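Long-range contacts in short chain dehydrogenase (A0QTM2 homolog) (Mycobacterium thermoresistibile, PDB 3SC4), which probably catalyses an NAD(P)-dependent oxidation or reduction of a substrate not yet identified, as a Rossmann-fold member of the short-chain dehydrogenase family: residues T198-A203 with R219-Y224; A214-R219 with D261-S266; T255-Y260 with P280-P285. All blocks are in the same frame, centred on the assembly; numbering follows the deposited sequence.

Contact 1. Residues T198-A203 with R219-Y224; sequences TTVATA and RKPEVY
Two backbone hydrogen bonds join T199 and A201 to both backbone polar groups of R219, N and O. R219 N donates to T199 O at 3.0 Å, and A201 N answers to R219 O at the same length. V200 lies between them and turns its CA hydrogen onto that same R219 O. T199 O is gripped a second time by T198 OG1, which comes from above the carbonyl plane at 2.8 Å. The threonine hydroxyl can do this because chi1 of 74° tucks it back over its own backbone; it then also touches R219 CB, while CG2 lies near NH1. The arginine chain runs out across T198 to acidic partners elsewhere, D261 and E246. Packing continues on V200, whose branched side chain serves two neighbours: CG1 rests 4.0 Å from P221 CD, and CG2 leans toward V223 CG1. P221 CD also meets A201 O at 3.4 Å, where a proline has no N-H to offer. This isolated beta bridge, V200 with R219, ties the loop after strand 190-195, the sixth of the Rossmann sheet, to the lead-in of helix 222-232. In short-chain dehydrogenases the segment after that strand is commonly the substrate-binding loop, so the bridge probably closes its base.

Contact 2. Residues A214-R219 with D261-S266; sequences AMARSR and DCVPGS
D261 and R219 lie side by side and form a salt bridge, R219 NE to D261 OD1 at 2.7 Å, with the oxygen at the edge of the guanidinium, close to its plane. NH2 reaches the same oxygen only weakly, and water 2 also bridges R219 NH2 to D261 OD2. D261 CG stands anti to its carbonyl carbon (chi1 -61°), which brings the carboxylate alongside the arginine; E246 holds NH1, and N278 shares NH2. C262 follows with N bonded to S218 O at 3.2 Å, nearly straight at 170°. Its small, polarisable side chain fits against backbone: CB lies 3.2 Å from M215 O, and SG packs on S218 CB. V263 N donates to water 1 at 2.8 Å, which lies within hydrogen-bonding distance of both A216 O and S218 O. V263 CG2 meets A214 CB at 3.4 Å, a tight contact of two small apolar groups. Beyond P264 and G265, S266 sets CB against A216 O while OG bonds V263 O. Here a type I turn, M215 to S218, packs against a type II turn, V263 to S266, beside a single R219-D261 beta bridge that joins the loop before helix 222-232 to the C-terminal loop after helix 245-252.

Contact 3. Residues T255-Y260 with P280-P285; sequences TDLSVY and PGYTGP
Y282 OH reaches from the tail to L257 N, accepting from it at 3.1 Å, and donates to P285 O at 2.8 Å, on a lone pair in the plane of the terminal carboxylate. The phenol suits this place because one hydroxyl can serve as acceptor and donor together, binding the C-terminal tail both to the preceding loop and to its own last residue. The contact lies beyond helix 245-252, where an Asx turn leads into a short 3-10 segment, 258-260, and the final residues of the chain fold back over it. In that turn D256 OD1 accepts from S258 N at 3.1 Å, the donor standing above the carboxylate plane.

The tyrosine ring is enclosed on both faces. L257 puts CD1 over one face, 3.8 Å from the centroid and 14° off the normal, a CH-pi contact. G284 N sits over the opposite face, and glycine suits this position because a side chain there would run into T255 O and the Y282 hydroxyl. T255 O approaches the ring edge in plane, near CE1. L257 also rests on E246 and P279, while Y282 touches L250, which lays the tail against helix 245-252. At the exposed end P285 carries the terminal carboxylate, and its ring is met by the aspartate: with CG anti to the backbone N (chi1 180°), D256 lies across it at about a right angle, OD1 3.3 Å from P285 CG.

Contacts 1 and 2 share R219 and are partly buried; contact 3 lies at the surface, where the tail meets the preceding loop through a tyrosine and the terminal proline. The first is mainly backbone bonding with a small apolar patch, the second adds a salt bridge and waters between two turns, and the third combines an aromatic ring with the chain terminus. All three are on the same side of the chain's centre. T199 OG1 and S218 OG, 2.9 Å apart, probably hydrogen-bond contacts 1 and 2 together, and A201 CB packs on C262 SG. Contact 3 joins them through Y260, whose O probably accepts from K220 N and packs against R219 CB, so the C-terminal loops dock against the lead-in to helix 222-232.

Contact 1. Residues T198-A203 with R219-Y224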
loop_
_atom_site.group_PDB
_atom_site.type_symbol
_atom_site.label_atom_id
_atom_site.label_comp_id
_atom_site.label_asym_id
_atom_site.label_seq_id
_atom_site.Cartn_x
_atom_site.Cartn_y
_atom_site.Cartn_z
ATOM N N THR B 198 21.356 -7.722 2.207
ATOM C CA THR B 198 22.328 -6.789 1.671
ATOM C C THR B 198 21.847 -6.324 0.316
ATOM O O THR B 198 20.898 -6.882 -0.227
ATOM C CB THR B 198 23.666 -7.468 1.454
ATOM O OG1 THR B 198 23.573 -8.317 0.297
ATOM C CG2 THR B 198 24.071 -8.276 2.689
ATOM N N THR B 199 22.507 -5.328 -0.259
ATOM C CA THR B 199 22.250 -4.989 -1.653
ATOM C C THR B 199 22.775 -6.148 -2.468
ATOM O O THR B 199 23.738 -6.776 -2.075
ATOM C CB THR B 199 22.984 -3.730 -2.096
ATOM O OG1 THR B 199 24.360 -3.815 -1.688
ATOM C CG2 THR B 199 22.360 -2.548 -1.451
ATOM N N VAL B 200 22.127 -6.417 -3.593
ATOM C CA VAL B 200 22.549 -7.454 -4.528
ATOM C C VAL B 200 23.096 -6.836 -5.798
ATOM O O VAL B 200 22.391 -6.098 -6.477
ATOM C CB VAL B 200 21.371 -8.371 -4.930
ATOM C CG1 VAL B 200 21.846 -9.366 -5.967
ATOM C CG2 VAL B 200 20.807 -9.088 -3.700
ATOM N N ALA B 201 24.349 -7.141 -6.111
ATOM C CA ALA B 201 25.019 -6.597 -7.299
ATOM C C ALA B 201 24.690 -7.480 -8.501
ATOM O O ALA B 201 24.869 -8.681 -8.462
ATOM C CB ALA B 201 26.513 -6.537 -7.080
ATOM N N THR B 202 24.176 -6.884 -9.556
ATOM C CA THR B 202 23.811 -7.622 -10.748
ATOM C C THR B 202 24.651 -7.064 -11.874
ATOM O O THR B 202 25.310 -6.042 -11.709
ATOM C CB THR B 202 22.335 -7.443 -11.041
ATOM O OG1 THR B 202 22.092 -6.080 -11.386
ATOM C CG2 THR B 202 21.526 -7.770 -9.812
ATOM N N ALA B 203 24.650 -7.737 -13.012
ATOM C CA ALA B 203 25.386 -7.251 -14.184
ATOM C C ALA B 203 24.945 -5.809 -14.554
ATOM O O ALA B 203 25.759 -4.980 -14.938
ATOM C CB ALA B 203 25.198 -8.193 -15.355
ATOM N N ARG B 219 26.080 -8.692 -2.186
ATOM C CA ARG B 219 26.026 -10.139 -2.421
ATOM C C ARG B 219 25.516 -10.441 -3.825
ATOM O O ARG B 219 24.921 -9.579 -4.487
ATOM C CB ARG B 219 25.172 -10.857 -1.363
ATOM C CG ARG B 219 25.887 -11.017 -0.026
ATOM C CD ARG B 219 25.127 -11.872 0.989
ATOM N NE ARG B 219 26.042 -12.276 2.052
ATOM C CZ ARG B 219 25.839 -12.151 3.365
ATOM N NH1 ARG B 219 24.703 -11.686 3.867
ATOM N NH2 ARG B 219 26.792 -12.539 4.193
ATOM N N LYS B 220 25.767 -11.675 -4.259
ATOM C CA LYS B 220 25.377 -12.150 -5.591
ATOM C C LYS B 220 23.887 -12.521 -5.675
ATOM O O LYS B 220 23.259 -12.821 -4.671
ATOM C CB LYS B 220 26.249 -13.349 -6.007
ATOM C CG LYS B 220 27.745 -13.050 -6.060
ATOM C CD LYS B 220 28.549 -14.164 -6.742
ATOM C CE LYS B 220 28.996 -15.286 -5.759
ATOM N NZ LYS B 220 29.474 -16.562 -6.470
ATOM N N PRO B 221 23.316 -12.496 -6.888
ATOM C CA PRO B 221 21.885 -12.792 -7.028
ATOM C C PRO B 221 21.511 -14.191 -6.588
ATOM O O PRO B 221 20.362 -14.445 -6.236
ATOM C CB PRO B 221 21.611 -12.610 -8.525
ATOM C CG PRO B 221 22.914 -12.298 -9.158
ATOM C CD PRO B 221 23.909 -11.975 -8.133
ATOM N N GLU B 222 22.489 -15.085 -6.600
ATOM C CA GLU B 222 22.312 -16.439 -6.083
ATOM C C GLU B 222 21.788 -16.464 -4.654
ATOM O O GLU B 222 21.079 -17.365 -4.303
ATOM C CB GLU B 222 23.626 -17.229 -6.179
ATOM C CG GLU B 222 23.922 -17.788 -7.594
ATOM C CD GLU B 222 24.639 -16.800 -8.553
ATOM O OE1 GLU B 222 24.806 -15.596 -8.242
ATOM O OE2 GLU B 222 25.044 -17.262 -9.645
ATOM N N VAL B 223 22.117 -15.482 -3.828
ATOM C CA VAL B 223 21.573 -15.468 -2.485
ATOM C C VAL B 223 20.047 -15.453 -2.522
ATOM O O VAL B 223 19.421 -16.107 -1.708
ATOM C CB VAL B 223 22.114 -14.296 -1.620
ATOM C CG1 VAL B 223 21.395 -12.973 -1.935
ATOM C CG2 VAL B 223 21.982 -14.632 -0.166
ATOM N N TYR B 224 19.467 -14.765 -3.503
ATOM C CA TYR B 224 18.017 -14.705 -3.697
ATOM C C TYR B 224 17.482 -15.982 -4.358
ATOM O O TYR B 224 16.454 -16.529 -3.944
ATOM C CB TYR B 224 17.662 -13.506 -4.586
ATOM C CG TYR B 224 16.590 -12.556 -4.078
ATOM C CD1 TYR B 224 15.402 -13.021 -3.542
ATOM C CD2 TYR B 224 16.746 -11.168 -4.223
ATOM C CE1 TYR B 224 14.419 -12.151 -3.100
ATOM C CE2 TYR B 224 15.767 -10.286 -3.783
ATOM C CZ TYR B 224 14.607 -10.789 -3.223
ATOM O OH TYR B 224 13.642 -9.917 -2.787
#

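Contact 2. Residues A214-R219 with D261-S266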
loop_
_atom_site.group_PDB
_atom_site.type_symbol
_atom_site.label_atom_id
_atom_site.label_comp_id
_atom_site.label_asym_id
_atom_site.label_seq_id
_atom_site.Cartn_x
_atom_site.Cartn_y
_atom_site.Cartn_z
ATOM N N ALA B 214 34.549 -4.734 -8.202
ATOM C CA ALA B 214 34.080 -5.589 -7.124
ATOM C C ALA B 214 33.124 -4.784 -6.278
ATOM O O ALA B 214 33.451 -3.662 -5.865
ATOM C CB ALA B 214 35.262 -6.060 -6.270
ATOM N N MET B 215 31.941 -5.338 -6.043
ATOM C CA MET B 215 30.952 -4.672 -5.205
ATOM C C MET B 215 31.090 -5.292 -3.822
ATOM O O MET B 215 30.379 -6.221 -3.476
ATOM C CB MET B 215 29.545 -4.836 -5.802
ATOM C CG MET B 215 29.398 -4.202 -7.199
ATOM S SD MET B 215 29.225 -2.399 -7.155
ATOM C CE MET B 215 30.913 -1.826 -7.193
ATOM N N ALA B 216 32.037 -4.767 -3.056
ATOM C CA ALA B 216 32.554 -5.435 -1.865
ATOM C C ALA B 216 31.521 -5.464 -0.759
ATOM O O ALA B 216 31.524 -6.359 0.069
ATOM C CB ALA B 216 33.844 -4.752 -1.376
ATOM N N ARG B 217 30.618 -4.499 -0.764
ATOM C CA ARG B 217 29.580 -4.436 0.250
ATOM C C ARG B 217 28.317 -5.222 -0.114
ATOM O O ARG B 217 27.344 -5.154 0.600
ATOM C CB ARG B 217 29.207 -2.963 0.516
ATOM C CG ARG B 217 30.405 -2.035 0.868
ATOM C CD ARG B 217 29.985 -0.876 1.801
ATOM N NE ARG B 217 30.117 -1.229 3.221
ATOM C CZ ARG B 217 29.295 -0.846 4.203
ATOM N NH1 ARG B 217 28.227 -0.090 3.974
ATOM N NH2 ARG B 217 29.531 -1.242 5.445
ATOM N N SER B 218 28.337 -5.962 -1.221
ATOM C CA SER B 218 27.124 -6.555 -1.792
ATOM C C SER B 218 27.207 -8.067 -1.877
ATOM O O SER B 218 28.267 -8.655 -1.673
ATOM C CB SER B 218 26.875 -5.999 -3.195
ATOM O OG SER B 218 26.681 -4.601 -3.161
ATOM N N ARG B 219 26.080 -8.692 -2.186
ATOM C CA ARG B 219 26.026 -10.139 -2.421
ATOM C C ARG B 219 25.516 -10.441 -3.825
ATOM O O ARG B 219 24.921 -9.579 -4.487
ATOM C CB ARG B 219 25.172 -10.857 -1.363
ATOM C CG ARG B 219 25.887 -11.017 -0.026
ATOM C CD ARG B 219 25.127 -11.872 0.989
ATOM N NE ARG B 219 26.042 -12.276 2.052
ATOM C CZ ARG B 219 25.839 -12.151 3.365
ATOM N NH1 ARG B 219 24.703 -11.686 3.867
ATOM N NH2 ARG B 219 26.792 -12.539 4.193
ATOM N N ASP B 261 28.908 -13.733 -1.107
ATOM C CA ASP B 261 29.581 -12.441 -1.055
ATOM C C ASP B 261 30.289 -12.179 -2.398
ATOM O O ASP B 261 30.954 -13.062 -2.958
ATOM C CB ASP B 261 30.562 -12.377 0.136
ATOM C CG ASP B 261 29.870 -12.557 1.493
ATOM O OD1 ASP B 261 28.648 -12.828 1.518
ATOM O OD2 ASP B 261 30.558 -12.455 2.534
ATOM N N CYS B 262 30.095 -10.973 -2.936
ATOM C CA CYS B 262 30.782 -10.568 -4.155
ATOM C C CYS B 262 32.278 -10.557 -3.867
ATOM O O CYS B 262 33.046 -10.984 -4.703
ATOM C CB CYS B 262 30.328 -9.179 -4.598
ATOM S SG CYS B 262 28.586 -9.009 -5.038
ATOM N N VAL B 263 32.667 -10.079 -2.675
ATOM C CA VAL B 263 34.048 -10.158 -2.187
ATOM C C VAL B 263 34.134 -10.624 -0.722
ATOM O O VAL B 263 33.939 -9.822 0.197
ATOM C CB VAL B 263 34.752 -8.791 -2.299
ATOM C CG1 VAL B 263 36.205 -8.880 -1.764
ATOM C CG2 VAL B 263 34.725 -8.289 -3.764
ATOM N N PRO B 264 34.438 -11.922 -0.498
ATOM C CA PRO B 264 34.502 -12.478 0.875
ATOM C C PRO B 264 35.463 -11.771 1.842
ATOM O O PRO B 264 36.524 -11.303 1.433
ATOM C CB PRO B 264 34.928 -13.929 0.657
ATOM C CG PRO B 264 34.452 -14.265 -0.705
ATOM C CD PRO B 264 34.464 -12.987 -1.518
ATOM N N GLY B 265 35.058 -11.679 3.108
ATOM C CA GLY B 265 35.853 -11.023 4.150
ATOM C C GLY B 265 35.755 -9.503 4.142
ATOM O O GLY B 265 36.596 -8.826 4.748
ATOM N N SER B 266 34.753 -8.969 3.431
ATOM C CA SER B 266 34.461 -7.534 3.442
ATOM C C SER B 266 33.435 -7.218 4.505
ATOM O O SER B 266 32.728 -8.082 4.976
ATOM C CB SER B 266 33.875 -7.067 2.108
ATOM O OG SER B 266 34.778 -7.225 1.043
HETATM O O HOH W 1 31.032 -8.757 -0.780
HETATM O O HOH W 2 29.676 -13.683 4.739
#

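Contact 3. Residues T255-Y260 with P280-P285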
loop_
_atom_site.group_PDB
_atom_site.type_symbol
_atom_site.label_atom_id
_atom_site.label_comp_id
_atom_site.label_asym_id
_atom_site.label_seq_id
_atom_site.Cartn_x
_atom_site.Cartn_y
_atom_site.Cartn_z
ATOM N N THR B 255 25.775 -23.202 6.057
ATOM C CA THR B 255 26.533 -22.648 7.185
ATOM C C THR B 255 27.431 -21.497 6.776
ATOM O O THR B 255 27.727 -20.622 7.584
ATOM C CB THR B 255 27.352 -23.727 7.933
ATOM O OG1 THR B 255 28.299 -24.354 7.045
ATOM C CG2 THR B 255 26.390 -24.774 8.558
ATOM N N ASP B 256 27.831 -21.483 5.513
ATOM C CA ASP B 256 28.822 -20.537 5.023
ATOM C C ASP B 256 28.156 -19.581 4.035
ATOM O O ASP B 256 28.049 -19.891 2.868
ATOM C CB ASP B 256 29.949 -21.329 4.359
ATOM C CG ASP B 256 31.065 -20.442 3.795
ATOM O OD1 ASP B 256 31.052 -19.216 4.036
ATOM O OD2 ASP B 256 31.966 -20.980 3.104
ATOM N N LEU B 257 27.708 -18.424 4.500
ATOM C CA LEU B 257 27.104 -17.435 3.604
ATOM C C LEU B 257 28.096 -16.701 2.685
ATOM O O LEU B 257 27.671 -16.001 1.772
ATOM C CB LEU B 257 26.304 -16.402 4.406
ATOM C CG LEU B 257 25.056 -16.900 5.134
ATOM C CD1 LEU B 257 24.614 -15.923 6.251
ATOM C CD2 LEU B 257 23.918 -17.184 4.138
ATOM N N SER B 258 29.401 -16.854 2.919
ATOM C CA SER B 258 30.421 -16.157 2.115
ATOM C C SER B 258 30.371 -16.530 0.642
ATOM O O SER B 258 30.830 -15.768 -0.202
ATOM C CB SER B 258 31.840 -16.443 2.636
ATOM O OG SER B 258 32.065 -15.830 3.889
ATOM N N VAL B 259 29.833 -17.696 0.321
ATOM C CA VAL B 259 29.741 -18.091 -1.084
ATOM C C VAL B 259 28.811 -17.151 -1.875
ATOM O O VAL B 259 28.777 -17.196 -3.115
ATOM C CB VAL B 259 29.256 -19.550 -1.232
ATOM C CG1 VAL B 259 30.250 -20.521 -0.537
ATOM C CG2 VAL B 259 27.819 -19.720 -0.672
ATOM N N TYR B 260 28.047 -16.324 -1.159
ATOM C CA TYR B 260 27.181 -15.311 -1.782
ATOM C C TYR B 260 27.818 -13.916 -1.838
ATOM O O TYR B 260 27.333 -13.025 -2.536
ATOM C CB TYR B 260 25.836 -15.254 -1.049
ATOM C CG TYR B 260 25.135 -16.590 -1.062
ATOM C CD1 TYR B 260 24.621 -17.111 -2.246
ATOM C CD2 TYR B 260 25.031 -17.355 0.085
ATOM C CE1 TYR B 260 24.007 -18.346 -2.287
ATOM C CE2 TYR B 260 24.399 -18.607 0.048
ATOM C CZ TYR B 260 23.893 -19.082 -1.147
ATOM O OH TYR B 260 23.258 -20.301 -1.186
ATOM N N PRO B 280 20.885 -12.815 12.953
ATOM C CA PRO B 280 21.350 -12.746 14.341
ATOM C C PRO B 280 22.203 -13.945 14.697
ATOM O O PRO B 280 21.834 -15.076 14.375
ATOM C CB PRO B 280 20.059 -12.744 15.175
ATOM C CG PRO B 280 18.904 -12.469 14.205
ATOM C CD PRO B 280 19.471 -12.407 12.802
ATOM N N GLY B 281 23.359 -13.675 15.303
ATOM C CA GLY B 281 24.202 -14.714 15.873
ATOM C C GLY B 281 24.992 -15.535 14.870
ATOM O O GLY B 281 25.599 -16.541 15.237
ATOM N N TYR B 282 25.001 -15.097 13.613
ATOM C CA TYR B 282 25.751 -15.765 12.567
ATOM C C TYR B 282 27.249 -15.624 12.794
ATOM O O TYR B 282 27.729 -14.499 12.939
ATOM C CB TYR B 282 25.428 -15.138 11.219
ATOM C CG TYR B 282 26.306 -15.648 10.110
ATOM C CD1 TYR B 282 26.197 -16.956 9.674
ATOM C CD2 TYR B 282 27.243 -14.816 9.500
ATOM C CE1 TYR B 282 27.004 -17.438 8.673
ATOM C CE2 TYR B 282 28.057 -15.278 8.476
ATOM C CZ TYR B 282 27.935 -16.595 8.058
ATOM O OH TYR B 282 28.729 -17.076 7.047
ATOM N N THR B 283 27.959 -16.763 12.782
ATOM C CA THR B 283 29.409 -16.831 13.051
ATOM C C THR B 283 30.223 -17.322 11.875
ATOM O O THR B 283 31.458 -17.368 11.940
ATOM C CB THR B 283 29.739 -17.842 14.155
ATOM O OG1 THR B 283 28.986 -17.550 15.333
ATOM C CG2 THR B 283 31.233 -17.795 14.476
ATOM N N GLY B 284 29.550 -17.732 10.812
ATOM C CA GLY B 284 30.252 -18.262 9.663
ATOM C C GLY B 284 31.165 -17.220 9.053
ATOM O O GLY B 284 31.267 -16.098 9.560
ATOM N N PRO B 285 31.856 -17.603 7.969
ATOM C CA PRO B 285 32.801 -16.713 7.270
ATOM C C PRO B 285 32.138 -15.519 6.541
ATOM O O PRO B 285 30.928 -15.478 6.278
ATOM C CB PRO B 285 33.512 -17.646 6.260
ATOM C CG PRO B 285 33.119 -19.056 6.647
ATOM C CD PRO B 285 31.851 -18.974 7.421
ATOM O OXT PRO B 285 32.828 -14.559 6.187
#